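Local coordinates for VgrG protein (Vibrio cholerae, PDB 4DTL) that probably cross-links host actin monomers covalently in an ATP- and metal-dependent reaction, as an effector domain carried by a type VI secretion VgrG protein, at residues I25-E30 with Y362-E367; N29-L34 with V89-Y94; Q174-V179 with A347-F352. One frame throughout, in Å; residues are numbered along the deposited sequence.

The three contacts meet round bound ATP. Glu28 of contact 1 and Glu90 of contact 2 bind the same manganese, while contact 3 supplies the surface against the adenine and ribose. Strand 24-30 lies in the middle. It pairs with strand 85-97 in contact 2 and, on its other edge, with strand 173-180, which belongs to contact 3. Contact 1 packs the face of strand 24-30 turned away from ATP against a loop near the end of the modelled chain. Contacts 1 and 2 share Asn29 and Glu30, with centres about 9 Å apart. Contacts 1 and 3, centres about 14 Å apart, touch through Gly26 O and Thr176 N, at 2.7 Å. Contacts 2 and 3 do not touch; their centres are about 18 Å apart.

Contact 1 (I25-E30 with Y362-E367); sequences IGIENE and YLPKTE. With MN (manganese (II) ion), chain E; MN (manganese (II) ion), chain D; ATP (adenosine-5'-triphosphate), chain B.
Ile25, Ile27 and Asn29 line one face of a central strand of the actin cross-linking domain and pack against the loop Tyr362-Pro364. The contact is mainly apolar. Ile25 CD1 lies over one face of the Tyr362 ring, 3.8 Å from its centroid, in a CH-pi contact. The other branch of Ile25 works nearer the rim, with CG2 3.7 Å from Tyr362 CE1. The ring hydroxyl is anchored outside the loop, on Met98 O.

Ile27 has CG1 between its backbone N and carbonyl carbon (chi1 65°). This sends CD1 out to meet Pro364 CD tip to tip, at 3.7 Å. Ile27 CG2 slides past Leu363 instead, 3.9 Å from CD2. Asn29 lays ND2 alongside Pro364 CG, at 3.7 Å. Its OD1 accepts a bond from Gln173 NE2, which also bonds Pro364 O, so one amide joins strand and loop. Met111 of helix 101-124 touches Ile27, Asn29 and Pro364.

Glu28 points the other way, into the ATP site, where its carboxylate bridges two metals. OE2 binds the chain E manganese at 2.2 Å, and the chain D manganese is held by Glu28 OE1 at 2.3 Å and OE2 at 2.5 Å.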
# COMPACT_ATOMS: atom_id res chain seq x y z
N ILE A 25 -10.20 5.04 -1.32
CA ILE A 25 -8.96 5.57 -0.75
C ILE A 25 -8.68 5.01 0.64
O ILE A 25 -9.59 4.88 1.45
CB ILE A 25 -8.88 7.12 -0.83
CG1 ILE A 25 -7.46 7.65 -0.46
CG2 ILE A 25 -10.01 7.80 -0.05
CD1 ILE A 25 -7.02 8.92 -1.14
N GLY A 26 -7.42 4.70 0.87
CA GLY A 26 -6.90 4.23 2.15
C GLY A 26 -5.64 4.99 2.47
O GLY A 26 -4.90 5.37 1.57
N ILE A 27 -5.37 5.20 3.75
CA ILE A 27 -4.18 5.94 4.19
C ILE A 27 -3.34 5.16 5.21
O ILE A 27 -3.86 4.30 5.94
CB ILE A 27 -4.53 7.38 4.68
CG1 ILE A 27 -5.41 7.38 5.96
CG2 ILE A 27 -5.12 8.24 3.57
CD1 ILE A 27 -5.38 8.68 6.76
N GLU A 28 -2.04 5.45 5.23
CA GLU A 28 -1.05 4.90 6.16
C GLU A 28 -0.39 6.07 6.86
O GLU A 28 0.02 7.04 6.21
CB GLU A 28 -0.01 4.06 5.44
CG GLU A 28 -0.57 2.77 4.87
CD GLU A 28 0.40 2.11 3.92
OE1 GLU A 28 0.45 2.51 2.73
OE2 GLU A 28 1.20 1.27 4.39
N ASN A 29 -0.30 6.00 8.19
CA ASN A 29 0.22 7.08 9.01
C ASN A 29 1.19 6.58 10.11
O ASN A 29 0.77 6.10 11.17
CB ASN A 29 -0.96 7.82 9.63
CG ASN A 29 -0.65 9.15 10.25
OD1 ASN A 29 0.28 9.85 9.83
ND2 ASN A 29 -1.47 9.55 11.22
N GLU A 30 2.48 6.66 9.83
CA GLU A 30 3.50 6.25 10.79
C GLU A 30 3.72 7.31 11.86
O GLU A 30 4.01 8.46 11.53
CB GLU A 30 4.80 5.90 10.08
CG GLU A 30 5.79 5.18 10.99
CD GLU A 30 7.18 5.04 10.41
OE1 GLU A 30 7.89 4.09 10.82
OE2 GLU A 30 7.58 5.86 9.55
N TYR A 362 -6.84 14.23 2.48
CA TYR A 362 -7.22 12.90 2.98
C TYR A 362 -6.36 12.49 4.19
O TYR A 362 -6.61 11.45 4.81
CB TYR A 362 -7.05 11.84 1.88
CG TYR A 362 -8.03 11.96 0.75
CD1 TYR A 362 -9.28 11.35 0.82
CD2 TYR A 362 -7.72 12.67 -0.41
CE1 TYR A 362 -10.20 11.46 -0.21
CE2 TYR A 362 -8.64 12.80 -1.44
CZ TYR A 362 -9.88 12.20 -1.34
OH TYR A 362 -10.78 12.31 -2.37
N LEU A 363 -5.31 13.27 4.47
CA LEU A 363 -4.36 12.95 5.53
C LEU A 363 -4.54 13.81 6.77
O LEU A 363 -4.77 15.01 6.62
CB LEU A 363 -2.90 13.02 5.00
CG LEU A 363 -2.33 11.76 4.26
CD1 LEU A 363 -2.26 10.52 5.16
CD2 LEU A 363 -3.05 11.44 2.96
N PRO A 364 -4.42 13.23 7.98
CA PRO A 364 -4.53 14.06 9.20
C PRO A 364 -3.25 14.86 9.43
O PRO A 364 -2.15 14.39 9.12
CB PRO A 364 -4.75 13.04 10.30
CG PRO A 364 -4.09 11.79 9.80
CD PRO A 364 -4.13 11.82 8.31
N LYS A 365 -3.39 16.09 9.97
CA LYS A 365 -2.22 16.93 10.27
C LYS A 365 -2.19 17.34 11.72
O LYS A 365 -3.19 17.86 12.20
CB LYS A 365 -2.18 18.19 9.37
CG LYS A 365 -2.23 17.94 7.87
CD LYS A 365 -1.10 17.03 7.35
CE LYS A 365 -0.87 17.17 5.86
NZ LYS A 365 -2.08 16.85 5.05
N THR A 366 -1.04 17.11 12.42
CA THR A 366 -0.88 17.52 13.82
C THR A 366 -1.00 19.05 13.90
O THR A 366 -1.77 19.57 14.72
CB THR A 366 0.44 17.00 14.42
OG1 THR A 366 0.48 15.58 14.34
CG2 THR A 366 0.63 17.42 15.88
N GLU A 367 -0.27 19.73 13.02
CA GLU A 367 -0.25 21.19 12.93
C GLU A 367 -1.49 21.73 12.24
O GLU A 367 -2.49 22.02 12.89
MN MN E . 2.06 -0.02 5.91
MN MN D . 2.56 1.64 2.32
PG ATP B . 4.02 -0.82 3.67
O1G ATP B . 3.76 -0.35 5.07
O2G ATP B . 4.53 0.29 2.81
O3G ATP B . 5.01 -1.94 3.67
PB ATP B . 1.68 -2.09 3.89
O1B ATP B . 2.17 -3.46 4.16
O2B ATP B . 1.49 -1.34 5.18
O3B ATP B . 2.65 -1.35 3.02
PA ATP B . -1.05 -2.21 4.02
O1A ATP B . -1.87 -3.42 3.75
O2A ATP B . -0.72 -2.12 5.51
O3A ATP B . 0.23 -2.19 3.22
O5' ATP B . -1.90 -0.92 3.61
C5' ATP B . -2.61 -0.93 2.36
C4' ATP B . -3.29 0.39 2.12
O4' ATP B . -4.27 0.19 1.08
C3' ATP B . -4.04 0.96 3.32
O3' ATP B . -3.84 2.37 3.39
C2' ATP B . -5.49 0.57 3.04
O2' ATP B . -6.43 1.45 3.62
C1' ATP B . -5.53 0.64 1.52
N9 ATP B . -6.56 -0.17 0.89
C8 ATP B . -6.88 -1.48 1.16
N7 ATP B . -7.88 -1.94 0.46
C5 ATP B . -8.25 -0.86 -0.34
C6 ATP B . -9.24 -0.70 -1.33
N6 ATP B . -10.13 -1.65 -1.65
N1 ATP B . -9.31 0.49 -1.97
C2 ATP B . -8.45 1.45 -1.62
N3 ATP B . -7.49 1.43 -0.69
C4 ATP B . -7.44 0.23 -0.09

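Contact 2 (N29-L34 with V89-Y94); sequences NELAGL and VELVSY. With MN (manganese (II) ion), chain E; ATP (adenosine-5'-triphosphate), chain B.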
# COMPACT_ATOMS: atom_id res chain seq x y z
N ASN A 29 -0.30 6.00 8.19
CA ASN A 29 0.22 7.08 9.01
C ASN A 29 1.19 6.58 10.11
O ASN A 29 0.77 6.10 11.17
CB ASN A 29 -0.96 7.82 9.63
CG ASN A 29 -0.65 9.15 10.25
OD1 ASN A 29 0.28 9.85 9.83
ND2 ASN A 29 -1.47 9.55 11.22
N GLU A 30 2.48 6.66 9.83
CA GLU A 30 3.50 6.25 10.79
C GLU A 30 3.72 7.31 11.86
O GLU A 30 4.01 8.46 11.53
CB GLU A 30 4.80 5.90 10.08
CG GLU A 30 5.79 5.18 10.99
CD GLU A 30 7.18 5.04 10.41
OE1 GLU A 30 7.89 4.09 10.82
OE2 GLU A 30 7.58 5.86 9.55
N LEU A 31 3.52 6.93 13.13
CA LEU A 31 3.59 7.86 14.25
C LEU A 31 5.03 8.15 14.66
O LEU A 31 5.92 7.33 14.46
CB LEU A 31 2.73 7.37 15.44
CG LEU A 31 1.23 7.19 15.20
CD1 LEU A 31 0.59 6.58 16.40
CD2 LEU A 31 0.55 8.51 14.82
N ALA A 32 5.23 9.33 15.26
CA ALA A 32 6.52 9.74 15.80
C ALA A 32 6.36 10.03 17.27
O ALA A 32 5.36 10.63 17.67
CB ALA A 32 7.02 10.98 15.08
N GLY A 33 7.36 9.63 18.05
CA GLY A 33 7.41 9.87 19.49
C GLY A 33 7.22 8.65 20.37
O GLY A 33 7.25 8.77 21.61
N LEU A 34 7.01 7.48 19.75
CA LEU A 34 6.77 6.24 20.48
C LEU A 34 7.11 4.99 19.68
O LEU A 34 7.33 5.05 18.47
CB LEU A 34 5.31 6.16 21.06
CG LEU A 34 4.10 6.23 20.13
CD1 LEU A 34 3.92 4.99 19.35
CD2 LEU A 34 2.84 6.42 20.92
N VAL A 89 4.90 2.54 15.24
CA VAL A 89 3.47 2.31 15.11
C VAL A 89 3.03 2.98 13.83
O VAL A 89 3.44 4.11 13.55
CB VAL A 89 2.67 2.82 16.36
CG1 VAL A 89 1.16 2.80 16.11
CG2 VAL A 89 3.02 2.02 17.61
N GLU A 90 2.21 2.27 13.06
CA GLU A 90 1.61 2.80 11.87
C GLU A 90 0.11 2.63 11.93
O GLU A 90 -0.37 1.52 12.14
CB GLU A 90 2.18 2.15 10.62
CG GLU A 90 1.71 2.83 9.35
CD GLU A 90 2.16 2.13 8.09
OE1 GLU A 90 1.92 0.90 7.99
OE2 GLU A 90 2.72 2.79 7.20
N LEU A 91 -0.61 3.73 11.73
CA LEU A 91 -2.07 3.73 11.71
C LEU A 91 -2.50 3.52 10.26
O LEU A 91 -2.10 4.30 9.38
CB LEU A 91 -2.66 5.02 12.32
CG LEU A 91 -2.17 5.43 13.73
CD1 LEU A 91 -2.99 6.61 14.25
CD2 LEU A 91 -2.21 4.27 14.71
N VAL A 92 -3.21 2.41 10.00
CA VAL A 92 -3.64 1.99 8.66
C VAL A 92 -5.16 2.06 8.55
O VAL A 92 -5.87 1.22 9.12
CB VAL A 92 -3.08 0.59 8.28
CG1 VAL A 92 -3.44 0.23 6.85
CG2 VAL A 92 -1.56 0.53 8.46
N SER A 93 -5.66 3.06 7.80
CA SER A 93 -7.10 3.24 7.65
C SER A 93 -7.80 2.11 6.92
O SER A 93 -7.19 1.41 6.12
CB SER A 93 -7.43 4.58 7.00
OG SER A 93 -7.23 4.52 5.60
N TYR A 94 -9.08 1.92 7.25
CA TYR A 94 -9.93 1.00 6.53
C TYR A 94 -10.35 1.84 5.30
O TYR A 94 -10.66 3.03 5.46
CB TYR A 94 -11.13 0.59 7.40
CG TYR A 94 -10.77 -0.51 8.37
CD1 TYR A 94 -10.25 -0.22 9.62
CD2 TYR A 94 -10.88 -1.85 7.99
CE1 TYR A 94 -9.90 -1.24 10.51
CE2 TYR A 94 -10.51 -2.87 8.86
CZ TYR A 94 -10.02 -2.56 10.12
OH TYR A 94 -9.66 -3.57 10.96
MN MN E . 2.06 -0.02 5.91
PG ATP B . 4.02 -0.82 3.67
O1G ATP B . 3.76 -0.35 5.07
O2G ATP B . 4.53 0.29 2.81
O3G ATP B . 5.01 -1.94 3.67
PB ATP B . 1.68 -2.09 3.89
O1B ATP B . 2.17 -3.46 4.16
O2B ATP B . 1.49 -1.34 5.18
O3B ATP B . 2.65 -1.35 3.02
PA ATP B . -1.05 -2.21 4.02
O1A ATP B . -1.87 -3.42 3.75
O2A ATP B . -0.72 -2.12 5.51
O3A ATP B . 0.23 -2.19 3.22
O5' ATP B . -1.90 -0.92 3.61
C5' ATP B . -2.61 -0.93 2.36
C4' ATP B . -3.29 0.39 2.12
O4' ATP B . -4.27 0.19 1.08
C3' ATP B . -4.04 0.96 3.32
O3' ATP B . -3.84 2.37 3.39
C2' ATP B . -5.49 0.57 3.04
O2' ATP B . -6.43 1.45 3.62
C1' ATP B . -5.53 0.64 1.52
N9 ATP B . -6.56 -0.17 0.89
C8 ATP B . -6.88 -1.48 1.16
N7 ATP B . -7.88 -1.94 0.46
C5 ATP B . -8.25 -0.86 -0.34
C6 ATP B . -9.24 -0.70 -1.33
N6 ATP B . -10.13 -1.65 -1.65
N1 ATP B . -9.31 0.49 -1.97
C2 ATP B . -8.45 1.45 -1.62
N3 ATP B . -7.49 1.43 -0.69
C4 ATP B . -7.44 0.23 -0.09
O HOH W 1 6.02 4.94 16.11
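Asn29 and Leu91 form an antiparallel hydrogen-bonded pair, followed by the non-hydrogen-bonded pair Glu30 and Glu90. Asn29 N gives a bond to Leu91 O at 2.7 Å. In the return bond the N-H of Leu91 points almost straight at Asn29 O (174°), but it approaches from 44° above the carbonyl plane. Leu31 N continues the ladder to Val89 O, at 2.9 Å.

Leu31 carries the apolar side. Its CB lies 3.8 Å from Val89 O. CG is anti to the carbonyl carbon (chi1 -60°) and comes within 4.1 Å of Leu91 CG. CD1 touches both Val89 CG1, at 3.8 Å, and Leu91 CD2. CD2 meets Leu91 CD1 at 4.1 Å. Leu34 adds its CD1 against Val89 CG2, at 3.6 Å. Phe118 of helix 101-124 touches both Leu31 and Leu34.

One water bridges the two segments beyond Leu31: it donates to Leu31 O and Leu34 O and accepts from Val89 N.

Glu30 and Glu90 occupy the opposite face. Glu30 OE1 bonds Thr88 OG1. Glu90 is extended and passes its CG by Asn29 O, and its OE1 binds the chain E manganese at 2.3 Å. Ser93 O accepts a bond from ATP O2'. The arrangement is an antiparallel strand pair with a largely apolar face against helix 101-124 and a face whose Glu90 forms part of a manganese-ATP site.

Contact 3 (Q174-V179 with A347-F352); sequences QATVGV and AILFEF. With ATP (adenosine-5'-triphosphate), chain B.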
# COMPACT_ATOMS: atom_id res chain seq x y z
N GLN A 174 1.37 7.87 3.62
CA GLN A 174 1.08 7.29 2.32
C GLN A 174 -0.43 7.22 2.11
O GLN A 174 -1.20 7.27 3.06
CB GLN A 174 1.64 5.88 2.23
CG GLN A 174 3.00 5.81 1.56
CD GLN A 174 3.98 5.03 2.36
OE1 GLN A 174 4.04 3.82 2.29
NE2 GLN A 174 4.71 5.72 3.18
N ALA A 175 -0.84 7.14 0.84
CA ALA A 175 -2.22 7.00 0.43
C ALA A 175 -2.28 5.92 -0.64
O ALA A 175 -1.30 5.73 -1.38
CB ALA A 175 -2.71 8.32 -0.14
N THR A 176 -3.39 5.16 -0.68
CA THR A 176 -3.62 4.09 -1.66
C THR A 176 -4.96 4.33 -2.29
O THR A 176 -5.94 4.45 -1.57
CB THR A 176 -3.43 2.68 -1.04
OG1 THR A 176 -2.07 2.52 -0.61
CG2 THR A 176 -3.78 1.57 -2.01
N VAL A 177 -4.99 4.43 -3.62
CA VAL A 177 -6.20 4.74 -4.39
C VAL A 177 -6.57 3.49 -5.20
O VAL A 177 -5.70 2.90 -5.84
CB VAL A 177 -6.01 6.02 -5.28
CG1 VAL A 177 -7.14 6.21 -6.29
CG2 VAL A 177 -5.85 7.28 -4.43
N GLY A 178 -7.85 3.12 -5.13
CA GLY A 178 -8.39 1.99 -5.86
C GLY A 178 -9.41 2.45 -6.88
O GLY A 178 -10.35 3.16 -6.54
N VAL A 179 -9.21 2.07 -8.14
CA VAL A 179 -10.09 2.45 -9.26
C VAL A 179 -10.49 1.21 -10.05
O VAL A 179 -9.74 0.23 -10.04
CB VAL A 179 -9.45 3.51 -10.20
CG1 VAL A 179 -9.24 4.85 -9.49
CG2 VAL A 179 -8.14 3.01 -10.82
N ALA A 347 -10.97 -4.07 -9.29
CA ALA A 347 -10.38 -2.80 -8.87
C ALA A 347 -8.87 -3.02 -8.81
O ALA A 347 -8.40 -4.08 -8.41
CB ALA A 347 -10.90 -2.37 -7.50
N ILE A 348 -8.12 -2.01 -9.27
CA ILE A 348 -6.66 -2.02 -9.25
C ILE A 348 -6.21 -0.88 -8.37
O ILE A 348 -6.76 0.23 -8.46
CB ILE A 348 -6.00 -2.05 -10.66
CG1 ILE A 348 -6.54 -0.93 -11.60
CG2 ILE A 348 -6.10 -3.46 -11.24
CD1 ILE A 348 -5.77 -0.71 -12.93
N LEU A 349 -5.26 -1.16 -7.48
CA LEU A 349 -4.80 -0.23 -6.46
C LEU A 349 -3.40 0.32 -6.65
O LEU A 349 -2.54 -0.32 -7.26
CB LEU A 349 -4.92 -0.91 -5.09
CG LEU A 349 -6.26 -0.81 -4.39
CD1 LEU A 349 -7.33 -1.64 -5.07
CD2 LEU A 349 -6.12 -1.31 -3.01
N PHE A 350 -3.20 1.55 -6.15
CA PHE A 350 -1.94 2.26 -6.33
C PHE A 350 -1.56 3.00 -5.08
O PHE A 350 -2.38 3.74 -4.52
CB PHE A 350 -2.01 3.22 -7.53
CG PHE A 350 -2.43 2.53 -8.81
CD1 PHE A 350 -1.49 1.92 -9.63
CD2 PHE A 350 -3.77 2.45 -9.16
CE1 PHE A 350 -1.88 1.23 -10.77
CE2 PHE A 350 -4.16 1.75 -10.30
CZ PHE A 350 -3.21 1.14 -11.09
N GLU A 351 -0.31 2.82 -4.67
CA GLU A 351 0.23 3.47 -3.48
C GLU A 351 1.03 4.70 -3.85
O GLU A 351 1.97 4.61 -4.64
CB GLU A 351 1.10 2.49 -2.68
CG GLU A 351 1.63 3.01 -1.36
CD GLU A 351 2.61 2.06 -0.71
OE1 GLU A 351 2.38 0.83 -0.78
OE2 GLU A 351 3.63 2.53 -0.17
N PHE A 352 0.67 5.85 -3.27
CA PHE A 352 1.40 7.08 -3.48
C PHE A 352 2.49 7.09 -2.42
O PHE A 352 2.24 7.29 -1.22
CB PHE A 352 0.45 8.29 -3.38
CG PHE A 352 -0.47 8.44 -4.56
CD1 PHE A 352 -1.64 7.68 -4.66
CD2 PHE A 352 -0.18 9.34 -5.58
CE1 PHE A 352 -2.47 7.80 -5.77
CE2 PHE A 352 -1.04 9.48 -6.67
CZ PHE A 352 -2.17 8.70 -6.76
PG ATP B . 4.02 -0.82 3.67
O1G ATP B . 3.76 -0.35 5.07
O2G ATP B . 4.53 0.29 2.81
O3G ATP B . 5.01 -1.94 3.67
PB ATP B . 1.68 -2.09 3.89
O1B ATP B . 2.17 -3.46 4.16
O2B ATP B . 1.49 -1.34 5.18
O3B ATP B . 2.65 -1.35 3.02
PA ATP B . -1.05 -2.21 4.02
O1A ATP B . -1.87 -3.42 3.75
O2A ATP B . -0.72 -2.12 5.51
O3A ATP B . 0.23 -2.19 3.22
O5' ATP B . -1.90 -0.92 3.61
C5' ATP B . -2.61 -0.93 2.36
C4' ATP B . -3.29 0.39 2.12
O4' ATP B . -4.27 0.19 1.08
C3' ATP B . -4.04 0.96 3.32
O3' ATP B . -3.84 2.37 3.39
C2' ATP B . -5.49 0.57 3.04
O2' ATP B . -6.43 1.45 3.62
C1' ATP B . -5.53 0.64 1.52
N9 ATP B . -6.56 -0.17 0.89
C8 ATP B . -6.88 -1.48 1.16
N7 ATP B . -7.88 -1.94 0.46
C5 ATP B . -8.25 -0.86 -0.34
C6 ATP B . -9.24 -0.70 -1.33
N6 ATP B . -10.13 -1.65 -1.65
N1 ATP B . -9.31 0.49 -1.97
C2 ATP B . -8.45 1.45 -1.62
N3 ATP B . -7.49 1.43 -0.69
C4 ATP B . -7.44 0.23 -0.09
O HOH W 2 -0.52 0.24 -0.28
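Val177 and Phe350, and Val179 and Ile348, are antiparallel hydrogen-bonded pairs on two strands that run 160° apart. Side chains alternate between an aromatic, apolar face and a face turned to ATP.

On the apolar face, Phe352 crosses Val177 at a slant, with CE1 3.7 Å from Val177 CG2. Ala175 O lies at the edge of the Phe352 ring and in its plane, 3.8 Å from CD1. Phe350 also offers a ring edge: its CE2 is 4.2 Å from Val179 CG2, a methyl close to the ring plane.

On the nucleotide face, Leu349 and Thr176 stand side by side against the ligand, in contact through CD2 and CG2. Leu349 lays CD2 over one face of the adenine, 3.4 Å from ATP C5. Thr176 turns CB to the ribose, 3.4 Å from ATP O4'. Opposite Leu349, Gly178 has no side chain, and its backbone N comes within 3.9 Å of adenine C2. Glu351 is extended, with CG anti to the backbone N (chi1 -175°), and runs past Thr176. A water joins them, 2.8 Å from Thr176 OG1 and 3.0 Å from Glu351 OE1, to which it donates. Arg353 forms a salt bridge with Glu351 OE2.

Leu195 of helix 190-196 covers Val179, Phe350 and Phe352. Strand 24-30 borders segment 174-179 on its other edge, and strand 277-279 packs beside Phe350 and Phe352.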